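Local coordinates for solute-binding protein (Thermoactinomyces vulgaris, PDB 2ZYO) that binds maltotetraose and, as a cyclo/maltodextrin-binding protein, probably hands such sugars to a membrane transporter for uptake, at residues Lys138-Gly141 / Gln142-Ala145; Ala222-Pro225 / Gln226-Ala230; Thr297-Met300 / Gln301-Ser305; Lys323-Asn327 / Asp328-Lys332. All coordinates share one frame; numbering follows the deposited sequence.

The four contacts follow one another along the chain; none nests in or crosses another, and each is local, formed between neighbouring residues of an unbroken run of chain. Contact 1 shapes the connection from strand 120-136 to helix 147-157, and contact 2 the connection between helices 206-220 and 230-238. Met140 and Pro144 of contact 1 pack on helix 147-157, which Ala222, at the start of the second range, also touches. Contact 3 lies in the last turns of helix 293-302, on the opposite side of the chain's centre from contact 2. Contact 4 then joins the short helices 323-326 and 329-332. Helix 306-316 links the last two: Ser305 of contact 3 caps its start, and Leu325, Met330 and Ile331 of contact 4 pack against it.

Contact 1 (Lys138-Gly141 / Gln142-Ala145); sequences KLMG and QVPA
Met140 reaches across the bend at Gly141 and Gln142 to touch two successive residues, Val143 and Pro144. Its sulfur SD lies 4.0 Å from Val143 CG1, and its terminal methyl CE meets Pro144 CD at the same distance of 4.0 Å. Met140 SD also approaches Pro144 CD, at 4.1 Å. The methionine crosses both partners at about a right angle, laying its thioether end against one branch of the valine and one corner of the proline ring. Its chain runs straight as far as the sulfur, and the turn at chi3 (-80°) then brings the methyl to the ring. This bend belongs to the connection from strand 120-136 to helix 147-157, a beta-to-alpha link in the solute-binding protein fold. Replacing Met140 with an alanine would probably open a gap beside Val143 CG1 and strip Pro144 CD of the thioether packed against it. Further out, Met140 packs on Tyr135, Tyr153 and Ala244, so it touches two strands and the following helix, while Val143 rests on Leu133 and Tyr135. On the exposed outside of the bend, Gln142 curls forward, and its NE2 makes a weak hydrogen bond of 3.4 Å to Val143 O.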
loop_
_atom_site.group_PDB
_atom_site.type_symbol
_atom_site.label_atom_id
_atom_site.label_comp_id
_atom_site.label_asym_id
_atom_site.label_seq_id
_atom_site.Cartn_x
_atom_site.Cartn_y
_atom_site.Cartn_z
ATOM N N LYS A 138 26.907 3.407 -0.151
ATOM C CA LYS A 138 28.291 3.134 0.239
ATOM C C LYS A 138 28.635 1.646 0.138
ATOM O O LYS A 138 29.812 1.269 0.204
ATOM C CB LYS A 138 28.566 3.646 1.658
ATOM C CG LYS A 138 28.500 5.159 1.800
ATOM C CD LYS A 138 28.828 5.600 3.217
ATOM C CE LYS A 138 28.607 7.092 3.393
ATOM N NZ LYS A 138 28.778 7.512 4.813
ATOM N N LEU A 139 27.610 0.809 -0.031
ATOM C CA LEU A 139 27.782 -0.646 -0.038
ATOM C C LEU A 139 27.380 -1.319 -1.350
ATOM O O LEU A 139 27.853 -2.415 -1.653
ATOM C CB LEU A 139 27.017 -1.286 1.127
ATOM C CG LEU A 139 27.347 -0.826 2.549
ATOM C CD1 LEU A 139 26.390 -1.469 3.539
ATOM C CD2 LEU A 139 28.793 -1.136 2.925
ATOM N N MET A 140 26.506 -0.668 -2.113
ATOM C CA MET A 140 26.014 -1.217 -3.374
ATOM C C MET A 140 26.005 -0.156 -4.471
ATOM O O MET A 140 25.563 0.977 -4.247
ATOM C CB MET A 140 24.612 -1.812 -3.189
ATOM C CG MET A 140 23.983 -2.377 -4.462
ATOM S SD MET A 140 22.413 -3.215 -4.166
ATOM C CE MET A 140 22.974 -4.800 -3.560
ATOM N N GLY A 141 26.496 -0.538 -5.649
ATOM C CA GLY A 141 26.532 0.341 -6.812
ATOM C C GLY A 141 25.431 -0.002 -7.793
ATOM O O GLY A 141 24.295 0.455 -7.650
ATOM N N GLN A 142 25.766 -0.805 -8.800
ATOM C CA GLN A 142 24.758 -1.324 -9.709
ATOM C C GLN A 142 23.967 -2.399 -8.979
ATOM O O GLN A 142 24.539 -3.366 -8.474
ATOM C CB GLN A 142 25.396 -1.895 -10.979
ATOM C CG GLN A 142 24.394 -2.495 -11.970
ATOM C CD GLN A 142 23.408 -1.473 -12.504
ATOM O OE1 GLN A 142 23.788 -0.369 -12.892
ATOM N NE2 GLN A 142 22.130 -1.837 -12.523
ATOM N N VAL A 143 22.651 -2.212 -8.914
ATOM C CA VAL A 143 21.761 -3.201 -8.309
ATOM C C VAL A 143 21.725 -4.478 -9.158
ATOM O O VAL A 143 21.914 -4.411 -10.373
ATOM C CB VAL A 143 20.324 -2.643 -8.089
ATOM C CG1 VAL A 143 20.347 -1.473 -7.114
ATOM C CG2 VAL A 143 19.668 -2.238 -9.407
ATOM N N PRO A 144 21.524 -5.647 -8.518
ATOM C CA PRO A 144 21.394 -6.896 -9.277
ATOM C C PRO A 144 20.312 -6.815 -10.357
ATOM O O PRO A 144 19.223 -6.287 -10.112
ATOM C CB PRO A 144 21.017 -7.915 -8.203
ATOM C CG PRO A 144 21.624 -7.371 -6.954
ATOM C CD PRO A 144 21.440 -5.884 -7.063
ATOM N N ALA A 145 20.633 -7.328 -11.542
ATOM C CA ALA A 145 19.761 -7.225 -12.715
ATOM C C ALA A 145 18.605 -8.220 -12.698
ATOM O O ALA A 145 17.578 -7.995 -13.343
ATOM C CB ALA A 145 20.577 -7.394 -13.990
#

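Contact 2 (Ala222-Pro225 / Gln226-Ala230); sequences ARLP and QSLKA
Leu228 folds back over Pro225, the two side chains crossing obliquely, with the leucine laid along the proline carbonyl and ring. Its CD2 comes 3.3 Å from Pro225 O and 4.1 Å from Pro225 CD, while Leu228 CB faces Pro225 CB at 4.1 Å. The same CD2 methyl also lies 4.1 Å from Leu224 CB, so one branch of Leu228 touches both residues. This inward approach follows from a chi1 of 67°, which sets CG between the backbone N and the carbonyl carbon. Pro225 to Leu228 form a beta turn, closed by a weak hydrogen bond from Leu228 N to Pro225 O (3.3 Å, 140°), within the connection from helix 206-220 to helix 230-238. Gln226, at the turn's first corner, directs its extended side chain outward, and a water ties it back: the water donates to Leu224 O at 2.8 Å and accepts from Gln226 NE2 at 3.0 Å. On the inner side, Leu224 and Pro225 both pack on Leu168 of strand 165-169. Leu228 O accepts a hydrogen bond from Asn172 ND2, next in sequence to the ligand-pocket residue Asn173, and the Leu228 side chain lies about 10 Å from a bound glucose unit.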
loop_
_atom_site.group_PDB
_atom_site.type_symbol
_atom_site.label_atom_id
_atom_site.label_comp_id
_atom_site.label_asym_id
_atom_site.label_seq_id
_atom_site.Cartn_x
_atom_site.Cartn_y
_atom_site.Cartn_z
ATOM N N ALA A 222 19.998 -18.202 2.548
ATOM C CA ALA A 222 20.406 -16.805 2.725
ATOM C C ALA A 222 20.542 -16.409 4.198
ATOM O O ALA A 222 20.801 -15.246 4.517
ATOM C CB ALA A 222 19.454 -15.869 1.985
ATOM N N ARG A 223 20.355 -17.388 5.083
ATOM C CA ARG A 223 20.658 -17.264 6.515
ATOM C C ARG A 223 19.989 -16.091 7.249
ATOM O O ARG A 223 20.563 -15.530 8.186
ATOM C CB ARG A 223 22.181 -17.251 6.739
ATOM C CG ARG A 223 22.903 -18.496 6.225
ATOM C CD ARG A 223 24.418 -18.394 6.395
ATOM N NE ARG A 223 25.005 -17.330 5.582
ATOM C CZ ARG A 223 25.469 -17.481 4.343
ATOM N NH1 ARG A 223 25.434 -18.664 3.739
ATOM N NH2 ARG A 223 25.977 -16.437 3.703
ATOM N N LEU A 224 18.777 -15.729 6.834
ATOM C CA LEU A 224 18.024 -14.678 7.521
ATOM C C LEU A 224 17.598 -15.127 8.922
ATOM O O LEU A 224 17.307 -16.310 9.124
ATOM C CB LEU A 224 16.794 -14.245 6.707
ATOM C CG LEU A 224 16.991 -13.522 5.367
ATOM C CD1 LEU A 224 15.686 -12.861 4.947
ATOM C CD2 LEU A 224 18.107 -12.484 5.415
ATOM N N PRO A 225 17.575 -14.189 9.894
ATOM C CA PRO A 225 17.128 -14.518 11.252
ATOM C C PRO A 225 15.702 -15.061 11.231
ATOM O O PRO A 225 14.805 -14.423 10.683
ATOM C CB PRO A 225 17.176 -13.170 11.978
ATOM C CG PRO A 225 18.124 -12.347 11.200
ATOM C CD PRO A 225 17.973 -12.775 9.776
ATOM N N GLN A 226 15.508 -16.232 11.829
ATOM C CA GLN A 226 14.259 -16.984 11.673
ATOM C C GLN A 226 13.053 -16.432 12.447
ATOM O O GLN A 226 11.934 -16.931 12.293
ATOM C CB GLN A 226 14.490 -18.472 11.969
ATOM C CG GLN A 226 15.396 -19.147 10.936
ATOM C CD GLN A 226 15.882 -20.524 11.358
ATOM O OE1 GLN A 226 15.165 -21.282 12.011
ATOM N NE2 GLN A 226 17.108 -20.858 10.970
ATOM N N SER A 227 13.279 -15.393 13.251
ATOM C CA SER A 227 12.198 -14.722 13.975
ATOM C C SER A 227 12.282 -13.198 13.842
ATOM O O SER A 227 11.951 -12.457 14.773
ATOM C CB SER A 227 12.198 -15.148 15.448
ATOM O OG SER A 227 12.083 -16.556 15.566
ATOM N N LEU A 228 12.708 -12.739 12.666
ATOM C CA LEU A 228 12.929 -11.314 12.415
ATOM C C LEU A 228 11.637 -10.495 12.412
ATOM O O LEU A 228 10.551 -11.023 12.162
ATOM C CB LEU A 228 13.716 -11.107 11.109
ATOM C CG LEU A 228 13.078 -11.468 9.761
ATOM C CD1 LEU A 228 12.205 -10.335 9.247
ATOM C CD2 LEU A 228 14.142 -11.807 8.729
ATOM N N LYS A 229 11.778 -9.205 12.700
ATOM C CA LYS A 229 10.675 -8.250 12.650
ATOM C C LYS A 229 11.117 -6.997 11.895
ATOM O O LYS A 229 12.273 -6.897 11.481
ATOM C CB LYS A 229 10.212 -7.889 14.066
ATOM C CG LYS A 229 9.237 -8.886 14.695
ATOM C CD LYS A 229 7.781 -8.406 14.625
ATOM C CE LYS A 229 7.140 -8.620 13.251
ATOM N NZ LYS A 229 6.946 -10.062 12.913
ATOM N N ALA A 230 10.196 -6.049 11.719
ATOM C CA ALA A 230 10.490 -4.785 11.038
ATOM C C ALA A 230 11.711 -4.076 11.624
ATOM O O ALA A 230 12.548 -3.552 10.884
ATOM C CB ALA A 230 9.279 -3.864 11.072
HETATM O O HOH W 1 18.199 -18.906 8.954
#

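Contact 3 (Thr297-Met300 / Gln301-Ser305); sequences TELM and QFLTS
Thr297 O is gripped by two donors of one residue: the backbone N of Gln301 at 3.0 Å and the side-chain NE2 of Gln301 at 3.2 Å. They arrive from opposite faces of the carbonyl plane. The backbone bond is the ordinary i to i+4 link of an alpha helix, here the last turns of helix 293-302. NE2 comes in from well above the plane, 60° out of it, yet the bond is fairly straight at 159° and the acceptor lies nearly in the amide plane of Gln301. The glutamine places CG beside its own backbone N (chi1 -71°) and runs back along the helix, passing NE2 3.8 Å from Thr297 CG2; Thr297 OG1 is engaged with Pro293 O. An alanine in place of Gln301 would probably cost Thr297 O its second donor and remove the group beside Thr297 CG2. Around the helix, Leu299 and Leu303 meet on the face turned toward helix 30-47, with Leu299 CD1 3.9 Å from Leu303 CG. From a neighbouring position Phe302 sets its ring edge-to-face with Phe43, and Met300, Leu303 and Thr304 rest on Trp284 of strand 278-287. Near the end of the helix, Thr304 OG1 donates to Met300 O at 2.9 Å.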
loop_
_atom_site.group_PDB
_atom_site.type_symbol
_atom_site.label_atom_id
_atom_site.label_comp_id
_atom_site.label_asym_id
_atom_site.label_seq_id
_atom_site.Cartn_x
_atom_site.Cartn_y
_atom_site.Cartn_z
ATOM N N THR A 297 -18.000 16.155 -4.063
ATOM C CA THR A 297 -17.250 15.522 -5.149
ATOM C C THR A 297 -16.460 16.560 -5.949
ATOM O O THR A 297 -15.369 16.270 -6.443
ATOM C CB THR A 297 -18.172 14.684 -6.062
ATOM O OG1 THR A 297 -18.825 13.682 -5.274
ATOM C CG2 THR A 297 -17.386 13.999 -7.172
ATOM N N GLU A 298 -17.009 17.768 -6.066
ATOM C CA GLU A 298 -16.275 18.885 -6.654
ATOM C C GLU A 298 -15.067 19.259 -5.792
ATOM O O GLU A 298 -13.985 19.517 -6.317
ATOM C CB GLU A 298 -17.192 20.088 -6.892
ATOM C CG GLU A 298 -18.173 19.848 -8.033
ATOM C CD GLU A 298 -19.236 20.920 -8.173
ATOM O OE1 GLU A 298 -19.442 21.708 -7.225
ATOM O OE2 GLU A 298 -19.882 20.955 -9.245
ATOM N N LEU A 299 -15.251 19.274 -4.472
ATOM C CA LEU A 299 -14.133 19.492 -3.556
ATOM C C LEU A 299 -13.086 18.386 -3.701
ATOM O O LEU A 299 -11.887 18.660 -3.754
ATOM C CB LEU A 299 -14.622 19.599 -2.103
ATOM C CG LEU A 299 -13.576 19.621 -0.979
ATOM C CD1 LEU A 299 -12.624 20.814 -1.075
ATOM C CD2 LEU A 299 -14.273 19.601 0.365
ATOM N N MET A 300 -13.547 17.139 -3.776
ATOM C CA MET A 300 -12.649 15.996 -3.926
ATOM C C MET A 300 -11.764 16.128 -5.163
ATOM O O MET A 300 -10.572 15.822 -5.117
ATOM C CB MET A 300 -13.439 14.691 -3.992
ATOM C CG MET A 300 -12.550 13.457 -3.994
ATOM S SD MET A 300 -13.416 11.918 -4.331
ATOM C CE MET A 300 -14.367 11.715 -2.824
ATOM N N GLN A 301 -12.360 16.572 -6.268
ATOM C CA GLN A 301 -11.613 16.813 -7.500
ATOM C C GLN A 301 -10.619 17.959 -7.326
ATOM O O GLN A 301 -9.485 17.884 -7.804
ATOM C CB GLN A 301 -12.562 17.107 -8.663
ATOM C CG GLN A 301 -13.343 15.901 -9.134
ATOM C CD GLN A 301 -14.442 16.270 -10.103
ATOM O OE1 GLN A 301 -14.203 16.419 -11.300
ATOM N NE2 GLN A 301 -15.658 16.408 -9.591
ATOM N N PHE A 302 -11.045 19.011 -6.633
ATOM C CA PHE A 302 -10.182 20.163 -6.382
ATOM C C PHE A 302 -8.947 19.761 -5.574
ATOM O O PHE A 302 -7.846 20.255 -5.822
ATOM C CB PHE A 302 -10.959 21.281 -5.675
ATOM C CG PHE A 302 -10.214 22.580 -5.602
ATOM C CD1 PHE A 302 -10.325 23.522 -6.621
ATOM C CD2 PHE A 302 -9.396 22.865 -4.512
ATOM C CE1 PHE A 302 -9.627 24.727 -6.557
ATOM C CE2 PHE A 302 -8.694 24.068 -4.443
ATOM C CZ PHE A 302 -8.813 24.997 -5.466
ATOM N N LEU A 303 -9.138 18.843 -4.627
ATOM C CA LEU A 303 -8.054 18.383 -3.758
ATOM C C LEU A 303 -7.108 17.394 -4.439
ATOM O O LEU A 303 -6.045 17.087 -3.902
ATOM C CB LEU A 303 -8.618 17.747 -2.481
ATOM C CG LEU A 303 -9.447 18.615 -1.528
ATOM C CD1 LEU A 303 -10.033 17.756 -0.421
ATOM C CD2 LEU A 303 -8.625 19.759 -0.941
ATOM N N THR A 304 -7.506 16.889 -5.608
ATOM C CA THR A 304 -6.731 15.864 -6.311
ATOM C C THR A 304 -6.310 16.287 -7.722
ATOM O O THR A 304 -5.947 15.445 -8.553
ATOM C CB THR A 304 -7.493 14.519 -6.385
ATOM O OG1 THR A 304 -8.757 14.714 -7.034
ATOM C CG2 THR A 304 -7.725 13.946 -4.989
ATOM N N SER A 305 -6.353 17.591 -7.986
ATOM C CA SER A 305 -5.937 18.127 -9.280
ATOM C C SER A 305 -4.429 17.989 -9.456
ATOM O O SER A 305 -3.702 17.727 -8.492
ATOM C CB SER A 305 -6.324 19.601 -9.385
ATOM O OG SER A 305 -5.516 20.383 -8.524
#

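Contact 4 (Lys323-Asn327 / Asp328-Lys332); sequences KELLN and DPMIK
Leu325 meets the second segment with both its side chain and its carbonyl. The methyl CD2 of Leu325 touches Met330 CE at 4.0 Å; the methionine gets there by bending at chi3 (73°), which curls its methyl back toward the preceding helix. Leu325 O accepts from Asp328 N at 3.1 Å, the donor standing far above the carbonyl plane, 74° out of it. The same oxygen is closely packed by aliphatic groups, with Ile331 CG1 and Asp328 CB each 3.2 Å from Leu325 O. Leu325 also packs on Leu309, and Met330 and Ile331 on Phe313, so helix 306-316 backs this face. At Leu326 the backbone again does the touching: Leu326 O lies 3.5 Å from Lys332 CG, while its side chain turns the other way, toward Asp108 and Ile319. Asn327 closes the first segment, and its carbonyl oxygen O is met by Lys332 CD at 3.6 Å, the aliphatic part of the lysine thus lying along two successive carbonyls. The chain then changes direction at Asp328, whose OD2 uses its anti lone pair to accept from Met330 N at 2.9 Å in a nearly straight bond of 168°. Asp328 O in turn receives both Ile331 N and Lys332 N. Asp328, the N-cap of helix 329-332, thus forms an Asx turn with Met330 N, where the short, weakly bonded helix 323-326 gives way at an aspartate followed by proline to a second helix.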
loop_
_atom_site.group_PDB
_atom_site.type_symbol
_atom_site.label_atom_id
_atom_site.label_comp_id
_atom_site.label_asym_id
_atom_site.label_seq_id
_atom_site.Cartn_x
_atom_site.Cartn_y
_atom_site.Cartn_z
ATOM N N LYS A 323 -1.220 10.700 -13.567
ATOM C CA LYS A 323 -0.486 10.306 -14.784
ATOM C C LYS A 323 0.621 11.278 -15.203
ATOM O O LYS A 323 1.762 10.867 -15.421
ATOM C CB LYS A 323 -1.445 10.061 -15.954
ATOM C CG LYS A 323 -2.270 8.790 -15.838
ATOM C CD LYS A 323 -3.033 8.533 -17.124
ATOM C CE LYS A 323 -3.841 7.253 -17.055
ATOM N NZ LYS A 323 -4.695 7.088 -18.259
ATOM N N GLU A 324 0.278 12.558 -15.316
ATOM C CA GLU A 324 1.251 13.576 -15.716
ATOM C C GLU A 324 2.368 13.743 -14.691
ATOM O O GLU A 324 3.537 13.884 -15.056
ATOM C CB GLU A 324 0.570 14.922 -15.967
ATOM C CG GLU A 324 -0.219 14.988 -17.261
ATOM C CD GLU A 324 -0.496 16.414 -17.685
ATOM O OE1 GLU A 324 0.444 17.085 -18.156
ATOM O OE2 GLU A 324 -1.648 16.866 -17.543
ATOM N N LEU A 325 2.006 13.720 -13.409
ATOM C CA LEU A 325 2.976 13.917 -12.334
ATOM C C LEU A 325 3.982 12.773 -12.239
ATOM O O LEU A 325 5.148 12.996 -11.908
ATOM C CB LEU A 325 2.273 14.133 -10.988
ATOM C CG LEU A 325 1.476 15.433 -10.840
ATOM C CD1 LEU A 325 0.769 15.482 -9.495
ATOM C CD2 LEU A 325 2.365 16.657 -11.019
ATOM N N LEU A 326 3.530 11.558 -12.545
ATOM C CA LEU A 326 4.404 10.385 -12.552
ATOM C C LEU A 326 5.468 10.469 -13.649
ATOM O O LEU A 326 6.521 9.838 -13.550
ATOM C CB LEU A 326 3.581 9.098 -12.695
ATOM C CG LEU A 326 2.704 8.700 -11.503
ATOM C CD1 LEU A 326 1.782 7.546 -11.870
ATOM C CD2 LEU A 326 3.550 8.346 -10.287
ATOM N N ASN A 327 5.180 11.260 -14.682
ATOM C CA ASN A 327 6.104 11.476 -15.794
ATOM C C ASN A 327 6.946 12.745 -15.624
ATOM O O ASN A 327 7.805 13.052 -16.459
ATOM C CB ASN A 327 5.331 11.511 -17.116
ATOM C CG ASN A 327 4.812 10.140 -17.527
ATOM O OD1 ASN A 327 3.603 9.920 -17.616
ATOM N ND2 ASN A 327 5.727 9.212 -17.775
ATOM N N ASP A 328 6.700 13.464 -14.531
ATOM C CA ASP A 328 7.386 14.717 -14.216
ATOM C C ASP A 328 8.740 14.455 -13.546
ATOM O O ASP A 328 8.868 13.510 -12.759
ATOM C CB ASP A 328 6.493 15.571 -13.305
ATOM C CG ASP A 328 6.972 17.005 -13.180
ATOM O OD1 ASP A 328 6.413 17.877 -13.876
ATOM O OD2 ASP A 328 7.905 17.263 -12.392
ATOM N N PRO A 329 9.761 15.286 -13.858
ATOM C CA PRO A 329 11.067 15.183 -13.193
ATOM C C PRO A 329 11.020 15.210 -11.659
ATOM O O PRO A 329 11.931 14.683 -11.019
ATOM C CB PRO A 329 11.824 16.407 -13.717
ATOM C CG PRO A 329 11.216 16.679 -15.036
ATOM C CD PRO A 329 9.762 16.344 -14.887
ATOM N N MET A 330 9.977 15.805 -11.075
ATOM C CA MET A 330 9.829 15.824 -9.613
ATOM C C MET A 330 9.748 14.408 -9.026
ATOM O O MET A 330 10.112 14.184 -7.871
ATOM C CB MET A 330 8.628 16.679 -9.172
ATOM C CG MET A 330 7.254 16.031 -9.358
ATOM S SD MET A 330 5.890 17.023 -8.715
ATOM C CE MET A 330 5.804 18.336 -9.933
ATOM N N ILE A 331 9.274 13.465 -9.836
ATOM C CA ILE A 331 9.219 12.057 -9.458
ATOM C C ILE A 331 10.412 11.294 -10.042
ATOM O O ILE A 331 11.146 10.620 -9.314
ATOM C CB ILE A 331 7.890 11.394 -9.922
ATOM C CG1 ILE A 331 6.671 12.084 -9.286
ATOM C CG2 ILE A 331 7.896 9.890 -9.640
ATOM C CD1 ILE A 331 6.557 11.953 -7.774
ATOM N N LYS A 332 10.600 11.423 -11.353
ATOM C CA LYS A 332 11.579 10.622 -12.091
ATOM C C LYS A 332 13.039 10.933 -11.753
ATOM O O LYS A 332 13.896 10.051 -11.840
ATOM C CB LYS A 332 11.345 10.737 -13.600
ATOM C CG LYS A 332 10.008 10.163 -14.061
ATOM C CD LYS A 332 9.862 10.195 -15.575
ATOM C CE LYS A 332 10.535 9.001 -16.241
ATOM N NZ LYS A 332 9.885 7.700 -15.907
#